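Local coordinates for protein biliverdin reductase (Synechocystis sp., PDB 5B3T) that catalyses the NAD(P)H-dependent reduction of biliverdin, a linear tetrapyrrole of the heme degradation pathway, probably to bilirubin, at residues V102-L107 with V130-L135; K126-E131 with V306-S311; R188-T193 with L312-V317. All coordinates share one frame; numbering follows the deposited sequence.

Contact 1 of 3, residues V102-L107 with V130-L135; sequences VLEYPL and VEHIEL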
loop_
_atom_site.group_PDB
_atom_site.type_symbol
_atom_site.label_atom_id
_atom_site.label_comp_id
_atom_site.label_asym_id
_atom_site.label_seq_id
_atom_site.Cartn_x
_atom_site.Cartn_y
_atom_site.Cartn_z
ATOM N N VAL A 102 -7.374 8.079 7.047
ATOM C CA VAL A 102 -6.784 6.753 6.923
ATOM C C VAL A 102 -6.459 6.535 5.455
ATOM O O VAL A 102 -7.303 6.783 4.585
ATOM C CB VAL A 102 -7.718 5.647 7.447
ATOM C CG1 VAL A 102 -7.144 4.271 7.121
ATOM C CG2 VAL A 102 -7.932 5.800 8.943
ATOM N N LEU A 103 -5.239 6.087 5.179
ATOM C CA LEU A 103 -4.790 5.841 3.819
ATOM C C LEU A 103 -4.383 4.387 3.651
ATOM O O LEU A 103 -3.816 3.777 4.563
ATOM C CB LEU A 103 -3.594 6.728 3.447
ATOM C CG LEU A 103 -3.742 8.245 3.353
ATOM C CD1 LEU A 103 -2.875 8.915 4.403
ATOM C CD2 LEU A 103 -3.361 8.723 1.958
ATOM N N GLU A 104 -4.690 3.835 2.483
ATOM C CA GLU A 104 -3.931 2.707 1.972
ATOM C C GLU A 104 -2.655 3.261 1.356
ATOM O O GLU A 104 -2.711 4.190 0.546
ATOM C CB GLU A 104 -4.742 1.930 0.933
ATOM C CG GLU A 104 -4.068 0.660 0.428
ATOM C CD GLU A 104 -4.051 -0.449 1.466
ATOM O OE1 GLU A 104 -4.758 -0.323 2.489
ATOM O OE2 GLU A 104 -3.339 -1.452 1.256
ATOM N N TYR A 105 -1.510 2.728 1.774
ATOM C CA TYR A 105 -0.215 3.176 1.266
ATOM C C TYR A 105 -0.262 3.240 -0.262
ATOM O O TYR A 105 -0.817 2.344 -0.892
ATOM C CB TYR A 105 0.895 2.238 1.743
ATOM C CG TYR A 105 2.284 2.769 1.503
ATOM C CD1 TYR A 105 2.889 3.623 2.416
ATOM C CD2 TYR A 105 2.989 2.429 0.355
ATOM C CE1 TYR A 105 4.158 4.117 2.197
ATOM C CE2 TYR A 105 4.258 2.922 0.126
ATOM C CZ TYR A 105 4.839 3.763 1.050
ATOM O OH TYR A 105 6.104 4.253 0.826
ATOM N N PRO A 106 0.322 4.287 -0.872
ATOM C CA PRO A 106 1.280 5.300 -0.408
ATOM C C PRO A 106 0.747 6.399 0.503
ATOM O O PRO A 106 -0.436 6.743 0.476
ATOM C CB PRO A 106 1.764 5.922 -1.716
ATOM C CG PRO A 106 0.565 5.863 -2.589
ATOM C CD PRO A 106 -0.120 4.562 -2.252
ATOM N N LEU A 107 1.661 6.958 1.299
ATOM C CA LEU A 107 1.348 8.107 2.139
ATOM C C LEU A 107 1.520 9.417 1.377
ATOM O O LEU A 107 0.683 10.319 1.496
ATOM C CB LEU A 107 2.233 8.089 3.389
ATOM C CG LEU A 107 2.393 9.365 4.223
ATOM C CD1 LEU A 107 1.060 9.818 4.794
ATOM C CD2 LEU A 107 3.405 9.126 5.340
ATOM N N VAL A 130 -1.874 5.036 8.288
ATOM C CA VAL A 130 -1.550 4.423 7.006
ATOM C C VAL A 130 -1.263 2.945 7.231
ATOM O O VAL A 130 -0.492 2.588 8.130
ATOM C CB VAL A 130 -0.341 5.099 6.331
ATOM C CG1 VAL A 130 -0.041 4.439 4.987
ATOM C CG2 VAL A 130 -0.584 6.588 6.158
ATOM N N GLU A 131 -1.880 2.093 6.419
ATOM C CA GLU A 131 -1.530 0.683 6.358
ATOM C C GLU A 131 -1.324 0.282 4.905
ATOM O O GLU A 131 -1.676 1.011 3.973
ATOM C CB GLU A 131 -2.598 -0.207 7.011
ATOM C CG GLU A 131 -2.179 -0.802 8.356
ATOM C CD GLU A 131 -0.985 -1.752 8.264
ATOM O OE1 GLU A 131 -0.540 -2.083 7.143
ATOM O OE2 GLU A 131 -0.486 -2.176 9.329
ATOM N N HIS A 132 -0.739 -0.900 4.722
ATOM C CA HIS A 132 -0.447 -1.446 3.395
ATOM C C HIS A 132 -0.882 -2.910 3.425
ATOM O O HIS A 132 -0.076 -3.802 3.702
ATOM C CB HIS A 132 1.027 -1.289 3.052
ATOM C CG HIS A 132 1.337 -1.476 1.600
ATOM N ND1 HIS A 132 2.626 -1.563 1.121
ATOM C CD2 HIS A 132 0.526 -1.587 0.521
ATOM C CE1 HIS A 132 2.596 -1.720 -0.190
ATOM N NE2 HIS A 132 1.334 -1.739 -0.579
ATOM N N ILE A 133 -2.166 -3.146 3.144
ATOM C CA ILE A 133 -2.781 -4.454 3.307
ATOM C C ILE A 133 -3.229 -5.044 1.977
ATOM O O ILE A 133 -3.170 -6.263 1.783
ATOM C CB ILE A 133 -3.968 -4.380 4.294
ATOM C CG1 ILE A 133 -3.492 -3.892 5.661
ATOM C CG2 ILE A 133 -4.659 -5.733 4.430
ATOM C CD1 ILE A 133 -4.614 -3.563 6.626
ATOM N N GLU A 134 -3.667 -4.198 1.040
ATOM C CA GLU A 134 -4.226 -4.697 -0.214
ATOM C C GLU A 134 -3.210 -5.529 -0.988
ATOM O O GLU A 134 -3.557 -6.565 -1.567
ATOM C CB GLU A 134 -4.730 -3.527 -1.061
ATOM C CG GLU A 134 -5.510 -3.938 -2.300
ATOM C CD GLU A 134 -4.616 -4.232 -3.488
ATOM O OE1 GLU A 134 -3.508 -3.659 -3.554
ATOM O OE2 GLU A 134 -5.019 -5.043 -4.350
ATOM N N LEU A 135 -1.953 -5.094 -1.009
ATOM C CA LEU A 135 -0.894 -5.821 -1.708
ATOM C C LEU A 135 -0.293 -6.850 -0.757
ATOM O O LEU A 135 0.503 -6.513 0.124
ATOM C CB LEU A 135 0.169 -4.860 -2.228
ATOM C CG LEU A 135 1.354 -5.510 -2.950
ATOM C CD1 LEU A 135 0.896 -6.198 -4.230
ATOM C CD2 LEU A 135 2.450 -4.488 -3.239
#

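Contact 2 of 3, residues K126-E131 with V306-S311; sequences KLLHVE and VDLEAS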
loop_
_atom_site.group_PDB
_atom_site.type_symbol
_atom_site.label_atom_id
_atom_site.label_comp_id
_atom_site.label_asym_id
_atom_site.label_seq_id
_atom_site.Cartn_x
_atom_site.Cartn_y
_atom_site.Cartn_z
ATOM N N LYS A 126 -5.566 15.472 14.705
ATOM C CA LYS A 126 -6.367 14.537 13.933
ATOM C C LYS A 126 -5.551 13.290 13.620
ATOM O O LYS A 126 -4.321 13.335 13.540
ATOM C CB LYS A 126 -6.862 15.171 12.627
ATOM C CG LYS A 126 -7.835 16.322 12.819
ATOM C CD LYS A 126 -9.211 15.827 13.237
ATOM C CE LYS A 126 -10.063 16.971 13.763
ATOM N NZ LYS A 126 -11.487 16.579 13.944
ATOM N N LEU A 127 -6.256 12.178 13.440
ATOM C CA LEU A 127 -5.611 10.918 13.106
ATOM C C LEU A 127 -5.031 10.960 11.698
ATOM O O LEU A 127 -5.672 11.432 10.755
ATOM C CB LEU A 127 -6.613 9.768 13.220
ATOM C CG LEU A 127 -6.148 8.371 12.800
ATOM C CD1 LEU A 127 -5.036 7.874 13.715
ATOM C CD2 LEU A 127 -7.319 7.391 12.775
ATOM N N LEU A 128 -3.801 10.468 11.563
ATOM C CA LEU A 128 -3.204 10.166 10.265
ATOM C C LEU A 128 -2.680 8.741 10.348
ATOM O O LEU A 128 -1.646 8.492 10.977
ATOM C CB LEU A 128 -2.087 11.145 9.901
ATOM C CG LEU A 128 -1.349 10.827 8.596
ATOM C CD1 LEU A 128 -2.288 10.917 7.402
ATOM C CD2 LEU A 128 -0.159 11.751 8.408
ATOM N N HIS A 129 -3.403 7.810 9.733
ATOM C CA HIS A 129 -3.137 6.385 9.859
ATOM C C HIS A 129 -2.958 5.784 8.474
ATOM O O HIS A 129 -3.791 6.002 7.587
ATOM C CB HIS A 129 -4.280 5.695 10.608
ATOM C CG HIS A 129 -4.139 4.208 10.702
ATOM N ND1 HIS A 129 -3.118 3.598 11.397
ATOM C CD2 HIS A 129 -4.904 3.209 10.201
ATOM C CE1 HIS A 129 -3.256 2.286 11.314
ATOM N NE2 HIS A 129 -4.332 2.025 10.594
ATOM N N VAL A 130 -1.874 5.036 8.288
ATOM C CA VAL A 130 -1.550 4.423 7.006
ATOM C C VAL A 130 -1.263 2.945 7.231
ATOM O O VAL A 130 -0.492 2.588 8.130
ATOM C CB VAL A 130 -0.341 5.099 6.331
ATOM C CG1 VAL A 130 -0.041 4.439 4.987
ATOM C CG2 VAL A 130 -0.584 6.588 6.158
ATOM N N GLU A 131 -1.880 2.093 6.419
ATOM C CA GLU A 131 -1.530 0.683 6.358
ATOM C C GLU A 131 -1.324 0.282 4.905
ATOM O O GLU A 131 -1.676 1.011 3.973
ATOM C CB GLU A 131 -2.598 -0.207 7.011
ATOM C CG GLU A 131 -2.179 -0.802 8.356
ATOM C CD GLU A 131 -0.985 -1.752 8.264
ATOM O OE1 GLU A 131 -0.540 -2.083 7.143
ATOM O OE2 GLU A 131 -0.486 -2.176 9.329
ATOM N N VAL A 306 -0.207 0.231 15.191
ATOM C CA VAL A 306 0.552 0.766 14.068
ATOM C C VAL A 306 0.846 2.239 14.310
ATOM O O VAL A 306 -0.028 3.005 14.735
ATOM C CB VAL A 306 -0.226 0.568 12.757
ATOM C CG1 VAL A 306 0.491 1.245 11.600
ATOM C CG2 VAL A 306 -0.429 -0.914 12.474
ATOM N N ASP A 307 2.085 2.644 14.048
ATOM C CA ASP A 307 2.439 4.053 14.015
ATOM C C ASP A 307 2.934 4.405 12.618
ATOM O O ASP A 307 3.266 3.532 11.812
ATOM C CB ASP A 307 3.488 4.402 15.084
ATOM C CG ASP A 307 4.910 4.111 14.641
ATOM O OD1 ASP A 307 5.160 3.043 14.042
ATOM O OD2 ASP A 307 5.786 4.961 14.901
ATOM N N LEU A 308 2.983 5.710 12.341
ATOM C CA LEU A 308 3.302 6.189 11.002
ATOM C C LEU A 308 4.735 5.872 10.585
ATOM O O LEU A 308 5.052 5.967 9.394
ATOM C CB LEU A 308 3.066 7.698 10.927
ATOM C CG LEU A 308 2.838 8.303 9.542
ATOM C CD1 LEU A 308 1.570 7.738 8.921
ATOM C CD2 LEU A 308 2.770 9.817 9.631
ATOM N N GLU A 309 5.597 5.486 11.529
ATOM C CA GLU A 309 7.019 5.354 11.230
ATOM C C GLU A 309 7.292 4.291 10.174
ATOM O O GLU A 309 8.220 4.443 9.372
ATOM C CB GLU A 309 7.797 5.041 12.509
ATOM C CG GLU A 309 9.297 5.010 12.314
ATOM C CD GLU A 309 9.799 6.195 11.514
ATOM O OE1 GLU A 309 9.454 7.346 11.863
ATOM O OE2 GLU A 309 10.531 5.974 10.526
ATOM N N ALA A 310 6.504 3.215 10.151
ATOM C CA ALA A 310 6.734 2.159 9.170
ATOM C C ALA A 310 6.474 2.654 7.752
ATOM O O ALA A 310 7.229 2.330 6.827
ATOM C CB ALA A 310 5.859 0.948 9.484
ATOM N N SER A 311 5.411 3.439 7.560
ATOM C CA SER A 311 5.134 3.990 6.238
ATOM C C SER A 311 6.106 5.105 5.880
ATOM O O SER A 311 6.416 5.299 4.698
ATOM C CB SER A 311 3.696 4.498 6.169
ATOM O OG SER A 311 2.777 3.432 6.325
HETATM O O HOH W 1 2.727 3.069 9.170
#

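Contact 3 of 3, residues R188-T193 with L312-V317; sequences RISRFT and LYALEV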
loop_
_atom_site.group_PDB
_atom_site.type_symbol
_atom_site.label_atom_id
_atom_site.label_comp_id
_atom_site.label_asym_id
_atom_site.label_seq_id
_atom_site.Cartn_x
_atom_site.Cartn_y
_atom_site.Cartn_z
ATOM N N ARG A 188 6.703 -3.201 0.793
ATOM C CA ARG A 188 6.648 -4.568 1.301
ATOM C C ARG A 188 7.991 -5.000 1.874
ATOM O O ARG A 188 8.059 -5.576 2.966
ATOM C CB ARG A 188 6.208 -5.522 0.189
ATOM C CG ARG A 188 4.759 -5.356 -0.247
ATOM C CD ARG A 188 3.842 -6.336 0.480
ATOM N NE ARG A 188 3.908 -6.193 1.933
ATOM C CZ ARG A 188 2.990 -5.565 2.660
ATOM N NH1 ARG A 188 1.925 -5.039 2.070
ATOM N NH2 ARG A 188 3.126 -5.474 3.976
ATOM N N ILE A 189 9.079 -4.722 1.151
ATOM C CA ILE A 189 10.386 -5.219 1.559
ATOM C C ILE A 189 10.946 -4.456 2.756
ATOM O O ILE A 189 11.896 -4.925 3.394
ATOM C CB ILE A 189 11.364 -5.161 0.368
ATOM C CG1 ILE A 189 12.500 -6.168 0.551
ATOM C CG2 ILE A 189 11.933 -3.755 0.203
ATOM C CD1 ILE A 189 12.038 -7.611 0.602
ATOM N N SER A 190 10.376 -3.301 3.093
ATOM C CA SER A 190 10.944 -2.417 4.102
ATOM C C SER A 190 10.310 -2.572 5.475
ATOM O O SER A 190 10.729 -1.889 6.414
ATOM C CB SER A 190 10.814 -0.958 3.656
ATOM O OG SER A 190 9.476 -0.510 3.796
ATOM N N ARG A 191 9.313 -3.444 5.623
ATOM C CA ARG A 191 8.556 -3.548 6.864
ATOM C C ARG A 191 9.015 -4.714 7.731
ATOM O O ARG A 191 8.237 -5.239 8.535
ATOM C CB ARG A 191 7.063 -3.639 6.557
ATOM C CG ARG A 191 6.542 -2.358 5.928
ATOM C CD ARG A 191 5.150 -2.503 5.349
ATOM N NE ARG A 191 4.742 -1.279 4.663
ATOM C CZ ARG A 191 4.058 -0.294 5.237
ATOM N NH1 ARG A 191 3.700 -0.388 6.511
ATOM N NH2 ARG A 191 3.731 0.784 4.538
ATOM N N PHE A 192 10.279 -5.117 7.591
ATOM C CA PHE A 192 10.918 -6.065 8.498
ATOM C C PHE A 192 12.159 -5.458 9.155
ATOM O O PHE A 192 13.063 -6.199 9.565
ATOM C CB PHE A 192 11.280 -7.356 7.755
ATOM C CG PHE A 192 10.145 -7.942 6.947
ATOM C CD1 PHE A 192 9.159 -8.710 7.548
ATOM C CD2 PHE A 192 10.073 -7.718 5.580
ATOM C CE1 PHE A 192 8.124 -9.246 6.795
ATOM C CE2 PHE A 192 9.039 -8.248 4.828
ATOM C CZ PHE A 192 8.066 -9.012 5.436
ATOM N N THR A 193 12.199 -4.133 9.253
ATOM C CA THR A 193 13.330 -3.444 9.861
ATOM C C THR A 193 13.643 -4.012 11.241
ATOM O O THR A 193 14.792 -4.000 11.682
ATOM C CB THR A 193 13.068 -1.931 9.986
ATOM O OG1 THR A 193 12.739 -1.392 8.700
ATOM C CG2 THR A 193 14.299 -1.221 10.529
ATOM N N LEU A 312 6.594 5.848 6.878
ATOM C CA LEU A 312 7.595 6.874 6.608
ATOM C C LEU A 312 8.902 6.256 6.134
ATOM O O LEU A 312 9.563 6.801 5.243
ATOM C CB LEU A 312 7.834 7.732 7.849
ATOM C CG LEU A 312 6.819 8.835 8.149
ATOM C CD1 LEU A 312 7.141 9.491 9.482
ATOM C CD2 LEU A 312 6.801 9.864 7.029
ATOM N N TYR A 313 9.296 5.119 6.714
ATOM C CA TYR A 313 10.540 4.493 6.282
ATOM C C TYR A 313 10.400 3.893 4.890
ATOM O O TYR A 313 11.323 3.988 4.074
ATOM C CB TYR A 313 10.996 3.422 7.270
ATOM C CG TYR A 313 12.343 2.870 6.871
ATOM C CD1 TYR A 313 13.444 3.709 6.778
ATOM C CD2 TYR A 313 12.511 1.529 6.552
ATOM C CE1 TYR A 313 14.676 3.232 6.399
ATOM C CE2 TYR A 313 13.749 1.038 6.168
ATOM C CZ TYR A 313 14.827 1.899 6.096
ATOM O OH TYR A 313 16.062 1.431 5.716
ATOM N N ALA A 314 9.258 3.258 4.608
ATOM C CA ALA A 314 9.000 2.769 3.258
ATOM C C ALA A 314 9.085 3.906 2.249
ATOM O O ALA A 314 9.591 3.727 1.135
ATOM C CB ALA A 314 7.630 2.093 3.199
ATOM N N LEU A 315 8.606 5.090 2.636
ATOM C CA LEU A 315 8.729 6.267 1.786
ATOM C C LEU A 315 10.189 6.670 1.613
ATOM O O LEU A 315 10.611 7.040 0.513
ATOM C CB LEU A 315 7.902 7.407 2.383
ATOM C CG LEU A 315 7.728 8.747 1.667
ATOM C CD1 LEU A 315 7.499 8.569 0.171
ATOM C CD2 LEU A 315 6.568 9.502 2.309
ATOM N N GLU A 316 10.978 6.592 2.689
ATOM C CA GLU A 316 12.405 6.889 2.581
ATOM C C GLU A 316 13.095 5.923 1.628
ATOM O O GLU A 316 13.915 6.337 0.799
ATOM C CB GLU A 316 13.065 6.841 3.962
ATOM C CG GLU A 316 14.582 6.997 3.922
ATOM C CD GLU A 316 15.224 6.931 5.300
ATOM O OE1 GLU A 316 14.547 7.262 6.295
ATOM O OE2 GLU A 316 16.410 6.547 5.386
ATOM N N VAL A 317 12.773 4.632 1.726
ATOM C CA VAL A 317 13.379 3.641 0.841
ATOM C C VAL A 317 13.009 3.922 -0.611
ATOM O O VAL A 317 13.834 3.766 -1.519
ATOM C CB VAL A 317 12.966 2.221 1.269
ATOM C CG1 VAL A 317 13.438 1.197 0.249
ATOM C CG2 VAL A 317 13.527 1.902 2.643
#

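Contact 1 of 3, residues V102-L107 with V130-L135
Val-130 pushes its two methyls into a hollow moulded by Leu-103, Tyr-105 and Leu-107. CG2 sits between Leu-103 and Leu-107, meeting Leu-103 CD1 at 3.7 Å and Leu-107 CD1, whose side chain crosses that of Val-130 at about a right angle, at 3.9 Å. The other branch, CG1, comes to the edge of the tyrosine ring, 4.0 Å from Tyr-105 CD1. Tyr-105 is itself a bump for its next neighbour: its CB rests over one face of the His-132 ring, 3.7 Å from His-132 CG, and the two ring planes are inclined by 34°. His-132 ND1 is held by Ser-187 OG. Beneath these side chains, strands 100-104 and 128-131 run parallel as the last step of a Rossmann beta-alpha-beta unit; Tyr-105 N gives a 2.8 Å bond to Glu-131 O, and Glu-131 N bonds Leu-103 O. Tyr-105 binds NADP(+) and precedes a cis proline, probably at the place of the EKP motif of Gfo/Idh/MocA relatives, with tyrosine where they have lysine. On the opposite face of the sheet Glu-104, bent at chi2 (72°), curls its carboxylate under the turn beyond the strand. There OE2 accepts from both Ile-133 N and Glu-134 N, each at 2.8 Å, on its syn side but from opposite faces of its plane; the second bond is nearly straight (171°). With an alanine here, the Ile-133 and Glu-134 amides would probably lose their shared acceptor and the turn would be freer to shift. Two main-chain donors sharing one carboxylate oxygen suggest that Glu-104 helps to hold the turn just past the end of strand 128-131.

Contact 2 of 3, residues K126-E131 with V306-S311
A water between Val-130 and Ser-311 is gripped from three sides. It donates to Asp-307 O at 2.7 Å, is hydrogen-bonded to Ser-311 OG at 2.9 Å, and makes a weak bond to Val-130 O at 3.4 Å. The Val-130 carbonyl lies on the edge of strand 128-131 turned away from strand 100-104, so the water serves a backbone oxygen that has no further strand beside it. Ser-311 also presses directly on the valine: its OG, beside the backbone N and anti to the carbonyl carbon (chi1 -64°), lies 3.3 Å from Val-130 CG1, and it receives a weak bond from Arg-191 NH2. Strand 128-131 is the outermost strand of the Rossmann sheet, and the segment against it is the approach to helix 309-325 and its first turn, in the C-terminal alpha/beta domain; the contact therefore joins the two domains of this Gfo/Idh/MocA enzyme. Asp-307, before the turn that leads into the helix, makes a weak capping bond, its OD2 accepting from Glu-309 N. Leu-308 then spreads its two methyls over the strand: CG, anti to the backbone N (chi1 -158°), carries CD1 to Val-130 CG2 at 3.7 Å, while CD2 reaches Leu-128 CD2. Gln-118 of helix 111-124 touches Leu-308 as well. Val-306 packs on residues of the other face. Its CB comes to the edge of the His-129 ring, 3.8 Å from His-129 CE1, and the imidazole is held by Asp-290 OD1 at NE2. Its CG2 branch points roughly across that direction and lies 3.4 Å from Glu-131 OE2; the partner oxygen of that carboxylate, OE1, is bonded by the amide of His-132.

Contact 3 of 3, residues R188-T193 with L312-V317
Ser-190 meets Ala-314 where the end of helix 183-189 turns against helix 309-325, both parts of the C-terminal alpha/beta domain. The join is made by van der Waals packing. Ser-190 OG lies between its backbone N and carbonyl carbon (chi1 75°), which sets it against the alanine methyl, 3.2 Å from Ala-314 CB; the small alanine lets the two backbones come as near as 5.6 Å between the CA atoms of Ser-190 and Ala-314. One helical turn later, Val-317 CG2 approaches Ser-190 CB at 4.1 Å. Arg-191 NH2 passes Ala-314 CB at 4.3 Å. Polar bonds hold these groups from outside the pair of segments. Ser-190 OG is bonded to Ser-187 O and weakly to Leu-186 O, so the hydroxyl against the alanine methyl is satisfied. Arg-191 bonds Ser-187 OG through NE and, weakly, Ser-311 OG through NH2, and makes a cation-pi contact with the ring of Tyr-105, an NADP(+)-binding residue. The aromatic contacts centre on Tyr-313. Its hydroxyl receives a bond from Val-199 N, pinning the far end of the ring. Along the near side, Ser-190 O stands at the edge of the ring, close to its plane, 3.9 Å from Tyr-313 CD2. Thr-193 OG1 comes in obliquely, 3.6 Å from the same CD2. One face of the ring is covered by its own helix, with Val-317 CG2 lying 3.6 Å above the plane and offset toward the rim.

Contacts 1 and 2 share Val-130 and Glu-131, and their centres are 9 Å apart: strand 128-131 pairs with strand 100-104 through one edge and takes residues 306-311 against its outer edge and the side chains on it. Contact 3, its centre 13 Å from that of contact 2, lies further along helix 309-325. Tyr-105, which binds NADP(+), brings all three together, its CE1 lying 3.6 Å from Ser-311 O of contact 2 and its OH packing 3.2 Å from Leu-315 N of contact 3. Arg-188 NH1 ties the end of helix 183-189 to contact 1 by a probable hydrogen bond of 2.9 Å to His-132 O. No cofactor is bound in this apo chain.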